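Local structure of protein synthesis inhibitor I (Hordeum vulgare, 4FBC) at residues A33-K38 with F65-K70; L39-H44 with H277-K282; L80-R83 with Y88-G91; A140-A145 with T168-M173. The protein is a protein synthesis inhibitor of the ribosome-inactivating protein family, here with adenosine monophosphate bound in a pocket. The protein carries 3 engineered substitutions. All blocks are in the same frame, centred on the assembly; numbering follows the deposited sequence.

Contact 1 of 4, residues A33-K38 with F65-K70; sequences AGIRNK and FHVVLK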
loop_
_atom_site.group_PDB
_atom_site.type_symbol
_atom_site.label_atom_id
_atom_site.label_comp_id
_atom_site.label_asym_id
_atom_site.label_seq_id
_atom_site.Cartn_x
_atom_site.Cartn_y
_atom_site.Cartn_z
ATOM N N ALA A 33 -10.188 2.457 -4.240
ATOM C CA ALA A 33 -11.202 1.489 -3.835
ATOM C C ALA A 33 -11.140 0.195 -4.652
ATOM O O ALA A 33 -11.421 -0.896 -4.143
ATOM C CB ALA A 33 -12.603 2.117 -3.918
ATOM N N GLY A 34 -10.764 0.320 -5.916
ATOM C CA GLY A 34 -10.722 -0.823 -6.815
ATOM C C GLY A 34 -9.570 -1.740 -6.448
ATOM O O GLY A 34 -9.702 -2.965 -6.541
ATOM N N ILE A 35 -8.446 -1.152 -6.039
ATOM C CA ILE A 35 -7.317 -1.937 -5.512
ATOM C C ILE A 35 -7.747 -2.735 -4.279
ATOM O O ILE A 35 -7.506 -3.946 -4.198
ATOM C CB ILE A 35 -6.086 -1.063 -5.181
ATOM C CG1 ILE A 35 -5.563 -0.394 -6.458
ATOM C CG2 ILE A 35 -4.976 -1.915 -4.547
ATOM C CD1 ILE A 35 -4.459 0.617 -6.253
ATOM N N ARG A 36 -8.385 -2.071 -3.315
ATOM C CA ARG A 36 -8.841 -2.768 -2.120
ATOM C C ARG A 36 -9.775 -3.908 -2.487
ATOM O O ARG A 36 -9.673 -5.004 -1.944
ATOM C CB ARG A 36 -9.578 -1.809 -1.188
ATOM C CG ARG A 36 -8.722 -0.695 -0.642
ATOM C CD ARG A 36 -9.623 0.324 0.060
ATOM N NE ARG A 36 -8.838 1.421 0.600
ATOM C CZ ARG A 36 -9.351 2.604 0.907
ATOM N NH1 ARG A 36 -10.655 2.832 0.715
ATOM N NH2 ARG A 36 -8.560 3.557 1.378
ATOM N N ASN A 37 -10.683 -3.640 -3.422
ATOM C CA ASN A 37 -11.695 -4.612 -3.811
ATOM C C ASN A 37 -11.071 -5.851 -4.456
ATOM O O ASN A 37 -11.447 -6.978 -4.134
ATOM C CB ASN A 37 -12.723 -3.973 -4.750
ATOM C CG ASN A 37 -13.776 -4.961 -5.223
ATOM O OD1 ASN A 37 -13.787 -5.355 -6.388
ATOM N ND2 ASN A 37 -14.663 -5.371 -4.317
ATOM N N LYS A 38 -10.107 -5.642 -5.346
ATOM C CA LYS A 38 -9.447 -6.761 -6.011
ATOM C C LYS A 38 -8.490 -7.549 -5.110
ATOM O O LYS A 38 -8.187 -8.714 -5.394
ATOM C CB LYS A 38 -8.753 -6.297 -7.294
ATOM C CG LYS A 38 -9.750 -5.846 -8.368
ATOM C CD LYS A 38 -9.079 -5.648 -9.712
ATOM C CE LYS A 38 -10.118 -5.579 -10.827
ATOM N NZ LYS A 38 -9.470 -5.365 -12.157
ATOM N N PHE A 65 0.439 -7.758 -7.743
ATOM C CA PHE A 65 -0.348 -6.944 -8.672
ATOM C C PHE A 65 0.496 -5.789 -9.183
ATOM O O PHE A 65 1.556 -5.499 -8.623
ATOM C CB PHE A 65 -1.693 -6.471 -8.070
ATOM C CG PHE A 65 -1.575 -5.440 -6.969
ATOM C CD1 PHE A 65 -1.288 -5.833 -5.665
ATOM C CD2 PHE A 65 -1.830 -4.096 -7.221
ATOM C CE1 PHE A 65 -1.205 -4.899 -4.630
ATOM C CE2 PHE A 65 -1.751 -3.145 -6.191
ATOM C CZ PHE A 65 -1.438 -3.551 -4.894
ATOM N N HIS A 66 0.051 -5.165 -10.269
ATOM C CA HIS A 66 0.705 -3.975 -10.798
ATOM C C HIS A 66 -0.143 -2.729 -10.611
ATOM O O HIS A 66 -1.373 -2.777 -10.669
ATOM C CB HIS A 66 1.020 -4.133 -12.287
ATOM C CG HIS A 66 2.139 -5.086 -12.565
ATOM N ND1 HIS A 66 2.583 -5.360 -13.842
ATOM C CD2 HIS A 66 2.901 -5.830 -11.729
ATOM C CE1 HIS A 66 3.573 -6.235 -13.779
ATOM N NE2 HIS A 66 3.783 -6.540 -12.510
ATOM N N VAL A 67 0.536 -1.619 -10.363
ATOM C CA VAL A 67 -0.086 -0.307 -10.449
ATOM C C VAL A 67 0.621 0.447 -11.559
ATOM O O VAL A 67 1.857 0.505 -11.599
ATOM C CB VAL A 67 0.001 0.454 -9.121
ATOM C CG1 VAL A 67 -0.320 1.941 -9.323
ATOM C CG2 VAL A 67 -0.953 -0.164 -8.108
ATOM N N VAL A 68 -0.156 1.001 -12.480
ATOM C CA VAL A 68 0.416 1.818 -13.545
ATOM C C VAL A 68 0.027 3.275 -13.352
ATOM O O VAL A 68 -1.162 3.602 -13.281
ATOM C CB VAL A 68 -0.034 1.332 -14.926
ATOM C CG1 VAL A 68 0.451 2.285 -16.001
ATOM C CG2 VAL A 68 0.505 -0.071 -15.178
ATOM N N LEU A 69 1.033 4.138 -13.257
ATOM C CA LEU A 69 0.826 5.560 -13.036
ATOM C C LEU A 69 1.237 6.316 -14.293
ATOM O O LEU A 69 2.398 6.274 -14.700
ATOM C CB LEU A 69 1.634 6.046 -11.830
ATOM C CG LEU A 69 1.287 5.388 -10.493
ATOM C CD1 LEU A 69 2.205 5.885 -9.380
ATOM C CD2 LEU A 69 -0.182 5.637 -10.131
ATOM N N LYS A 70 0.280 7.011 -14.903
ATOM C CA LYS A 70 0.503 7.672 -16.187
ATOM C C LYS A 70 0.542 9.195 -16.051
ATOM O O LYS A 70 -0.277 9.780 -15.351
ATOM C CB LYS A 70 -0.601 7.259 -17.168
ATOM C CG LYS A 70 -0.658 5.755 -17.411
ATOM C CD LYS A 70 -1.922 5.328 -18.149
ATOM C CE LYS A 70 -2.054 6.027 -19.487
ATOM N NZ LYS A 70 -3.073 5.367 -20.352
#
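This is a buried, wholly apolar contact of a helix against a sheet, in which Ile-35 near the C-terminal end of helix 25-39 reaches down to Phe-65 and Val-67 of strand 64-70. One side chain of the helix spans two strand positions with its two branches. The methyl CG2 goes obliquely to the ring of Phe-65, lying 3.8 Å from Phe-65 CE2 and 3.9 Å from Phe-65 CZ. The longer branch diverges from it and ends with Ile-35 CD1 4.0 Å from Val-67 CG2. Ile-35 crosses each of its partners at about a right angle. Its chi1 of -62° sets CG2 opposite the backbone N, which points this methyl at the CE2-CZ side of the ring while CG1, extended at chi2, carries CD1 on to the valine. The Phe-65 ring also stacks with Phe-15, and beyond Ile-35 the cluster continues to Ala-17 on strand 16-20 and Thr-178 on helix 157-179. Val-67 packs in turn on Val-174 of that long helix. No polar group takes part, and the CA atoms of Ile-35 and Val-67 stay 8.9 Å apart, room for both side chains. Such layering of helices on one face of a mixed sheet is characteristic of the ribosome-inactivating protein fold.

Contact 2 of 4, residues L39-H44 with H277-K282; sequences LRNPAH and HASGGK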
loop_
_atom_site.group_PDB
_atom_site.type_symbol
_atom_site.label_atom_id
_atom_site.label_comp_id
_atom_site.label_asym_id
_atom_site.label_seq_id
_atom_site.Cartn_x
_atom_site.Cartn_y
_atom_site.Cartn_z
ATOM N N LEU A 39 -8.035 -6.932 -4.024
ATOM C CA LEU A 39 -7.122 -7.593 -3.077
ATOM C C LEU A 39 -7.846 -8.456 -2.035
ATOM O O LEU A 39 -7.239 -9.326 -1.396
ATOM C CB LEU A 39 -6.259 -6.545 -2.347
ATOM C CG LEU A 39 -5.138 -5.844 -3.104
ATOM C CD1 LEU A 39 -4.507 -4.731 -2.252
ATOM C CD2 LEU A 39 -4.089 -6.874 -3.517
ATOM N N ARG A 40 -9.144 -8.228 -1.866
ATOM C CA ARG A 40 -9.867 -8.728 -0.699
ATOM C C ARG A 40 -10.022 -10.246 -0.692
ATOM O O ARG A 40 -10.077 -10.893 -1.742
ATOM C CB ARG A 40 -11.269 -8.090 -0.632
ATOM C CG ARG A 40 -12.301 -8.822 -1.487
ATOM C CD ARG A 40 -13.542 -8.007 -1.843
ATOM N NE ARG A 40 -14.466 -8.833 -2.627
ATOM C CZ ARG A 40 -14.297 -9.191 -3.904
ATOM N NH1 ARG A 40 -13.237 -8.784 -4.602
ATOM N NH2 ARG A 40 -15.213 -9.950 -4.502
ATOM N N ASN A 41 -10.086 -10.805 0.505
ATOM C CA ASN A 41 -10.577 -12.162 0.684
ATOM C C ASN A 41 -12.099 -12.102 0.758
ATOM O O ASN A 41 -12.655 -11.660 1.766
ATOM C CB ASN A 41 -9.997 -12.758 1.973
ATOM C CG ASN A 41 -10.440 -14.196 2.207
ATOM O OD1 ASN A 41 -11.301 -14.709 1.505
ATOM N ND2 ASN A 41 -9.840 -14.850 3.194
ATOM N N PRO A 42 -12.787 -12.582 -0.291
ATOM C CA PRO A 42 -14.249 -12.420 -0.288
ATOM C C PRO A 42 -14.930 -13.153 0.874
ATOM O O PRO A 42 -16.076 -12.836 1.201
ATOM C CB PRO A 42 -14.682 -13.025 -1.639
ATOM C CG PRO A 42 -13.450 -13.013 -2.494
ATOM C CD PRO A 42 -12.296 -13.216 -1.527
ATOM N N ALA A 43 -14.222 -14.101 1.499
ATOM C CA ALA A 43 -14.750 -14.881 2.616
ATOM C C ALA A 43 -14.454 -14.280 3.989
ATOM O O ALA A 43 -14.844 -14.846 5.014
ATOM C CB ALA A 43 -14.212 -16.329 2.559
ATOM N N HIS A 44 -13.759 -13.149 4.018
ATOM C CA HIS A 44 -13.329 -12.593 5.298
ATOM C C HIS A 44 -13.344 -11.066 5.303
ATOM O O HIS A 44 -12.432 -10.419 4.769
ATOM C CB HIS A 44 -11.914 -13.103 5.642
ATOM C CG HIS A 44 -11.468 -12.770 7.033
ATOM N ND1 HIS A 44 -10.145 -12.814 7.421
ATOM C CD2 HIS A 44 -12.171 -12.387 8.123
ATOM C CE1 HIS A 44 -10.054 -12.475 8.696
ATOM N NE2 HIS A 44 -11.268 -12.213 9.148
ATOM N N HIS A 277 -9.807 -19.685 -1.000
ATOM C CA HIS A 277 -9.850 -20.512 -2.201
ATOM C C HIS A 277 -11.266 -20.963 -2.555
ATOM O O HIS A 277 -11.633 -21.016 -3.737
ATOM C CB HIS A 277 -8.896 -21.704 -2.062
ATOM C CG HIS A 277 -7.466 -21.293 -1.927
ATOM N ND1 HIS A 277 -6.565 -21.970 -1.134
ATOM C CD2 HIS A 277 -6.786 -20.260 -2.477
ATOM C CE1 HIS A 277 -5.390 -21.368 -1.196
ATOM N NE2 HIS A 277 -5.498 -20.325 -2.002
ATOM N N ALA A 278 -12.058 -21.265 -1.536
ATOM C CA ALA A 278 -13.411 -21.774 -1.734
ATOM C C ALA A 278 -14.309 -20.683 -2.303
ATOM O O ALA A 278 -15.340 -20.970 -2.909
ATOM C CB ALA A 278 -13.973 -22.292 -0.430
ATOM N N SER A 279 -13.913 -19.433 -2.105
ATOM C CA SER A 279 -14.712 -18.309 -2.586
ATOM C C SER A 279 -14.236 -17.799 -3.951
ATOM O O SER A 279 -14.760 -16.811 -4.468
ATOM C CB SER A 279 -14.738 -17.184 -1.548
ATOM O OG SER A 279 -13.500 -16.509 -1.491
ATOM N N GLY A 280 -13.249 -18.474 -4.540
ATOM C CA GLY A 280 -12.781 -18.127 -5.873
ATOM C C GLY A 280 -11.494 -17.328 -5.868
ATOM O O GLY A 280 -11.012 -16.878 -6.911
ATOM N N GLY A 281 -10.918 -17.162 -4.684
ATOM C CA GLY A 281 -9.747 -16.324 -4.541
ATOM C C GLY A 281 -8.489 -16.908 -5.148
ATOM O O GLY A 281 -8.236 -18.111 -5.039
ATOM N N LYS A 282 -7.697 -16.052 -5.788
ATOM C CA LYS A 282 -6.448 -16.470 -6.411
ATOM C C LYS A 282 -5.300 -15.558 -5.990
ATOM O O LYS A 282 -4.147 -16.090 -5.858
ATOM C CB LYS A 282 -6.581 -16.465 -7.934
ATOM C CG LYS A 282 -7.676 -17.373 -8.466
ATOM C CD LYS A 282 -7.506 -18.796 -7.961
ATOM C CE LYS A 282 -6.069 -19.269 -8.105
ATOM N NZ LYS A 282 -5.990 -20.744 -8.291
ATOM O OXT LYS A 282 -5.582 -14.327 -5.804
#
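An Asx turn and a type I beta turn, both begun by Asn-41, lean on the Schellman motif that ends helix 269-278, with Pro-42 and Ala-43 meeting Ser-279. The Schellman motif turns at Gly-280, whose positive phi of 101° lets the chain leave the helix and double back past the loop 39-44. The turn is closed by the backbone bond from His-44 N to Asn-41 O and, through the side chain, by Ala-43 N giving its hydrogen to Asn-41 OD1 at 3.0 Å. That donor stands above the amide's carbonyl plane, 49° out of it. Asn-41 CG lies opposite its backbone N (chi1 -178°), which carries the amide round toward the following peptide, and its ND2 also makes a weak bond to Ala-272 O. Across the contact the hydroxyl of Ser-279 lies over one face of the proline ring, with Ser-279 OG 3.5 Å from Pro-42 CD and 3.6 Å from Pro-42 CG. The ring carbons offer OG only van der Waals contact; its hydrogen bond goes to Phe-276 O, with a weak one to Leu-275 O. Ala-43 CB comes in beside it, 4.1 Å from Ser-279 OG. The meeting joins the loop after helix 25-39 to the C-terminal tail, which Arg-63 grips by a salt bridge to Lys-282 OXT. Pro-42 CG also lies 4.0 Å above the Arg-40 guanidinium plane, displaced toward its rim.

Contact 3 of 4, residues L80-R83 with Y88-G91; sequences LAIR and YLEG. With AMP (adenosine monophosphate), chain E.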
loop_
_atom_site.group_PDB
_atom_site.type_symbol
_atom_site.label_atom_id
_atom_site.label_comp_id
_atom_site.label_asym_id
_atom_site.label_seq_id
_atom_site.Cartn_x
_atom_site.Cartn_y
_atom_site.Cartn_z
ATOM N N LEU A 80 4.471 -0.288 -11.204
ATOM C CA LEU A 80 4.921 -0.685 -9.875
ATOM C C LEU A 80 4.552 -2.142 -9.643
ATOM O O LEU A 80 3.436 -2.552 -9.955
ATOM C CB LEU A 80 4.222 0.165 -8.814
ATOM C CG LEU A 80 4.288 1.675 -9.001
ATOM C CD1 LEU A 80 3.624 2.384 -7.818
ATOM C CD2 LEU A 80 5.730 2.119 -9.148
ATOM N N ALA A 81 5.474 -2.916 -9.074
ATOM C CA ALA A 81 5.189 -4.290 -8.686
ATOM C C ALA A 81 4.979 -4.356 -7.177
ATOM O O ALA A 81 5.882 -4.044 -6.396
ATOM C CB ALA A 81 6.333 -5.210 -9.106
ATOM N N ILE A 82 3.781 -4.763 -6.769
ATOM C CA ILE A 82 3.391 -4.735 -5.362
ATOM C C ILE A 82 2.848 -6.102 -4.946
ATOM O O ILE A 82 2.098 -6.730 -5.688
ATOM C CB ILE A 82 2.312 -3.639 -5.121
ATOM C CG1 ILE A 82 2.829 -2.268 -5.571
ATOM C CG2 ILE A 82 1.911 -3.596 -3.658
ATOM C CD1 ILE A 82 1.733 -1.169 -5.628
ATOM N N ARG A 83 3.225 -6.574 -3.762
ATOM C CA ARG A 83 2.743 -7.872 -3.291
ATOM C C ARG A 83 1.242 -7.815 -3.013
ATOM O O ARG A 83 0.754 -6.833 -2.456
ATOM C CB ARG A 83 3.505 -8.298 -2.034
ATOM C CG ARG A 83 4.948 -8.685 -2.325
ATOM C CD ARG A 83 5.719 -9.042 -1.062
ATOM N NE ARG A 83 5.060 -10.091 -0.290
ATOM C CZ ARG A 83 5.616 -10.735 0.733
ATOM N NH1 ARG A 83 6.848 -10.430 1.112
ATOM N NH2 ARG A 83 4.937 -11.683 1.370
ATOM N N TYR A 88 3.313 -4.722 -0.124
ATOM C CA TYR A 88 4.671 -4.182 -0.126
ATOM C C TYR A 88 5.093 -3.833 -1.528
ATOM O O TYR A 88 4.994 -4.663 -2.427
ATOM C CB TYR A 88 5.676 -5.205 0.392
ATOM C CG TYR A 88 5.751 -5.353 1.890
ATOM C CD1 TYR A 88 4.698 -4.980 2.703
ATOM C CD2 TYR A 88 6.892 -5.883 2.488
ATOM C CE1 TYR A 88 4.769 -5.127 4.078
ATOM C CE2 TYR A 88 6.976 -6.036 3.859
ATOM C CZ TYR A 88 5.912 -5.656 4.648
ATOM O OH TYR A 88 5.986 -5.810 6.012
ATOM N N LEU A 89 5.604 -2.619 -1.707
ATOM C CA LEU A 89 6.210 -2.236 -2.978
ATOM C C LEU A 89 7.581 -2.893 -3.051
ATOM O O LEU A 89 8.360 -2.785 -2.112
ATOM C CB LEU A 89 6.378 -0.722 -3.046
ATOM C CG LEU A 89 7.103 -0.171 -4.275
ATOM C CD1 LEU A 89 6.375 -0.522 -5.584
ATOM C CD2 LEU A 89 7.292 1.346 -4.126
ATOM N N GLU A 90 7.884 -3.562 -4.159
ATOM C CA GLU A 90 9.209 -4.175 -4.297
ATOM C C GLU A 90 9.916 -3.866 -5.609
ATOM O O GLU A 90 11.141 -3.960 -5.689
ATOM C CB GLU A 90 9.151 -5.687 -4.068
ATOM C CG GLU A 90 8.840 -6.105 -2.633
ATOM C CD GLU A 90 9.906 -5.684 -1.625
ATOM O OE1 GLU A 90 11.026 -5.296 -2.025
ATOM O OE2 GLU A 90 9.616 -5.738 -0.414
ATOM N N GLY A 91 9.153 -3.488 -6.630
ATOM C CA GLY A 91 9.727 -3.208 -7.935
ATOM C C GLY A 91 9.066 -2.063 -8.680
ATOM O O GLY A 91 7.899 -1.747 -8.442
HETATM P P AMP E . 8.444 -5.042 8.596
HETATM O O1P AMP E . 9.755 -4.345 8.290
HETATM O O2P AMP E . 8.175 -5.469 10.023
HETATM O O3P AMP E . 8.274 -6.232 7.673
HETATM O "O5'" AMP E . 7.232 -4.149 8.067
HETATM C "C5'" AMP E . 6.499 -3.305 8.945
HETATM C "C4'" AMP E . 5.505 -2.460 8.186
HETATM O "O4'" AMP E . 6.215 -1.509 7.351
HETATM C "C3'" AMP E . 4.602 -3.213 7.214
HETATM O "O3'" AMP E . 3.482 -3.815 7.846
HETATM C "C2'" AMP E . 4.231 -2.143 6.195
HETATM O "O2'" AMP E . 3.186 -1.313 6.701
HETATM C "C1'" AMP E . 5.524 -1.319 6.133
HETATM N N9 AMP E . 6.412 -1.732 5.019
HETATM C C8 AMP E . 7.625 -2.320 5.146
HETATM N N7 AMP E . 8.199 -2.562 3.937
HETATM C C5 AMP E . 7.341 -2.110 2.994
HETATM C C6 AMP E . 7.320 -2.038 1.508
HETATM N N6 AMP E . 8.358 -2.519 0.771
HETATM N N1 AMP E . 6.230 -1.475 0.917
HETATM C C2 AMP E . 5.192 -1.001 1.641
HETATM N N3 AMP E . 5.148 -1.026 2.988
HETATM C C4 AMP E . 6.175 -1.553 3.711
HETATM O O HOH W 1 9.009 -8.900 0.035
#
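Ala-81 faces both Glu-90 and Gly-91 in a classic beta bulge of the antiparallel hairpin formed by strands 78-83 and 89-93, whose short axes run 134° apart. Ala-81 O takes Glu-90 N at 3.0 Å, almost head-on to the carbonyl, and a weak bond from Gly-91 N; Ala-81 N returns to Gly-91 O at 2.8 Å. Beyond the bulge, Arg-83 N bonds Tyr-88 O at 2.9 Å. On the face of Ile-82 and Leu-89, Leu-89 CD1 touches both Leu-80 CB (3.9 Å) and Ile-82 CG1 (4.0 Å). Tyr-88 lays one ring face over the adenine of AMP, with AMP C5 3.7 Å above the ring centre, and its OH donates at the ring edge to a phosphate oxygen. Its chi1 of -80° turns the ring alongside Arg-83, which points the same way. Arg-83 NH1 and Glu-90 OE2 share one water; their main partners are Asp-85, in a salt bridge to Arg-83 NE, and Thr-103, bonded to Glu-90 OE1. Leu-89 belongs to a non-hydrogen-bonded pair, and its peptide groups serve the ligand: Leu-89 N donates to AMP N1 and AMP N6 donates to Leu-89 O, each at 2.9 Å. The N1/N6 edge of the base is thus bonded on this side by main-chain atoms of Leu-89, consistent with recognition by the hairpin backbone, while Arg-179 adds another bond to AMP.

Contact 4 of 4, residues A140-A145 with T168-M173; sequences ADAVTA and TTLLLM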
loop_
_atom_site.group_PDB
_atom_site.type_symbol
_atom_site.label_atom_id
_atom_site.label_comp_id
_atom_site.label_asym_id
_atom_site.label_seq_id
_atom_site.Cartn_x
_atom_site.Cartn_y
_atom_site.Cartn_z
ATOM N N ALA A 140 3.287 13.476 -9.733
ATOM C CA ALA A 140 3.791 13.570 -11.095
ATOM C C ALA A 140 5.320 13.611 -11.132
ATOM O O ALA A 140 5.930 12.984 -11.986
ATOM C CB ALA A 140 3.206 14.797 -11.806
ATOM N N ASP A 141 5.938 14.358 -10.222
ATOM C CA ASP A 141 7.406 14.443 -10.211
ATOM C C ASP A 141 8.046 13.113 -9.797
ATOM O O ASP A 141 9.097 12.735 -10.313
ATOM C CB ASP A 141 7.896 15.582 -9.305
ATOM C CG ASP A 141 7.591 16.964 -9.877
ATOM O OD1 ASP A 141 7.216 17.052 -11.063
ATOM O OD2 ASP A 141 7.740 17.961 -9.137
ATOM N N ALA A 142 7.408 12.403 -8.870
ATOM C CA ALA A 142 7.894 11.084 -8.468
ATOM C C ALA A 142 7.781 10.088 -9.621
ATOM O O ALA A 142 8.696 9.281 -9.847
ATOM C CB ALA A 142 7.145 10.576 -7.244
ATOM N N VAL A 143 6.669 10.141 -10.355
ATOM C CA VAL A 143 6.494 9.265 -11.514
ATOM C C VAL A 143 7.563 9.576 -12.566
ATOM O O VAL A 143 8.178 8.672 -13.128
ATOM C CB VAL A 143 5.064 9.351 -12.102
ATOM C CG1 VAL A 143 4.985 8.703 -13.477
ATOM C CG2 VAL A 143 4.080 8.691 -11.173
ATOM N N THR A 144 7.800 10.862 -12.801
ATOM C CA THR A 144 8.828 11.297 -13.747
ATOM C C THR A 144 10.226 10.802 -13.366
ATOM O O THR A 144 10.972 10.319 -14.218
ATOM C CB THR A 144 8.854 12.832 -13.872
ATOM O OG1 THR A 144 7.593 13.284 -14.381
ATOM C CG2 THR A 144 9.963 13.276 -14.816
ATOM N N ALA A 145 10.573 10.930 -12.089
ATOM C CA ALA A 145 11.920 10.593 -11.619
ATOM C C ALA A 145 12.223 9.104 -11.755
ATOM O O ALA A 145 13.320 8.720 -12.187
ATOM C CB ALA A 145 12.110 11.041 -10.186
ATOM N N THR A 168 9.160 7.206 -1.638
ATOM C CA THR A 168 8.424 7.530 -0.419
ATOM C C THR A 168 7.071 8.140 -0.780
ATOM O O THR A 168 6.026 7.789 -0.202
ATOM C CB THR A 168 9.204 8.522 0.466
ATOM O OG1 THR A 168 10.496 7.981 0.768
ATOM C CG2 THR A 168 8.463 8.788 1.760
ATOM N N THR A 169 7.107 9.041 -1.759
ATOM C CA THR A 169 5.905 9.724 -2.243
ATOM C C THR A 169 4.887 8.706 -2.756
ATOM O O THR A 169 3.702 8.763 -2.403
ATOM C CB THR A 169 6.249 10.713 -3.375
ATOM O OG1 THR A 169 7.156 11.709 -2.876
ATOM C CG2 THR A 169 4.972 11.398 -3.885
ATOM N N LEU A 170 5.346 7.762 -3.570
ATOM C CA LEU A 170 4.444 6.756 -4.114
ATOM C C LEU A 170 3.930 5.778 -3.062
ATOM O O LEU A 170 2.778 5.357 -3.119
ATOM C CB LEU A 170 5.093 6.006 -5.277
ATOM C CG LEU A 170 5.536 6.866 -6.454
ATOM C CD1 LEU A 170 5.976 5.991 -7.613
ATOM C CD2 LEU A 170 4.403 7.811 -6.889
ATOM N N LEU A 171 4.785 5.400 -2.116
ATOM C CA LEU A 171 4.367 4.501 -1.048
ATOM C C LEU A 171 3.181 5.097 -0.308
ATOM O O LEU A 171 2.198 4.404 -0.015
ATOM C CB LEU A 171 5.524 4.261 -0.076
ATOM C CG LEU A 171 6.438 3.126 -0.507
ATOM C CD1 LEU A 171 7.627 3.045 0.426
ATOM C CD2 LEU A 171 5.681 1.822 -0.509
ATOM N N LEU A 172 3.268 6.394 -0.029
ATOM C CA LEU A 172 2.212 7.082 0.689
ATOM C C LEU A 172 0.958 7.247 -0.160
ATOM O O LEU A 172 -0.148 6.991 0.314
ATOM C CB LEU A 172 2.712 8.428 1.214
ATOM C CG LEU A 172 3.611 8.307 2.444
ATOM C CD1 LEU A 172 4.463 9.556 2.584
ATOM C CD2 LEU A 172 2.765 8.091 3.697
ATOM N N MET A 173 1.128 7.629 -1.424
ATOM C CA MET A 173 -0.029 7.977 -2.256
ATOM C C MET A 173 -0.694 6.780 -2.927
ATOM O O MET A 173 -1.830 6.881 -3.419
ATOM C CB MET A 173 0.367 9.048 -3.275
ATOM C CG MET A 173 0.788 10.354 -2.591
ATOM S SD MET A 173 1.164 11.671 -3.764
ATOM C CE MET A 173 -0.493 12.286 -4.133
#
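No ring or other flat group takes part where Ala-142 and Val-143 meet Thr-169 and Leu-170; the touching surfaces are methyls and aliphatic carbons, so there are no faces or edges to align. Ala-142 CB is the central atom. It lies 3.9 Å from Leu-170 CD2 and 4.0 Å from Thr-169 CB, settled against two successive residues of the opposite helix, and Thr-169 CG2 adds a third approach at 4.1 Å. The smallness of alanine brings the backbones to 6.7 Å between the CA atoms of Ala-142 and Thr-169, while the short axes cross at -126° with a closest approach of 9.5 Å. The same methyl, Leu-170 CD2, reaches Val-143 CG2 more loosely, at 4.4 Å. The pairing joins helix 136-147 to helix 157-179, the long helix of the ribosome-inactivating protein fold, which contributes Leu-171 and Arg-179 to the AMP pocket. Leu-171 touches AMP, whereas the side chain of Leu-170 is about 10 Å from it. Thr-169 divides its two branches: chi1 of -61° keeps OG1 beside the backbone N, where it bonds back to Glu-165 O one turn earlier, and leaves CB and CG2 for Ala-142. The hydroxyl of this buried threonine is thus satisfied within its own helix. Leu-139 and Leu-146 of helix 136-147 also touch Leu-170, and Leu-69 of strand 64-70 packs on both Leu-170 and Val-143.

How the contacts relate
Contacts 1, 3 and 4 are buried and form one continuous body, whereas contact 2 is partly buried, nearer the surface and about 30 Å from contact 4, centre to centre. Strand 64-70 is the hub: it pairs by backbone bonds with the hairpin of contact 3, and its Leu-69 packs on the helices of contact 4. Phe-65 of contact 1 also meets Leu-39 of contact 2, CE1 to CD2 3.7 Å, where helix 25-39 runs out. Chemistry follows position: contacts 1 and 4 are apolar, contact 2 combines turns and a helix end, and contact 3 adds sheet bonds and ligand recognition. Leu-89 and Leu-171 touch, linking contacts 3 and 4 at the AMP pocket.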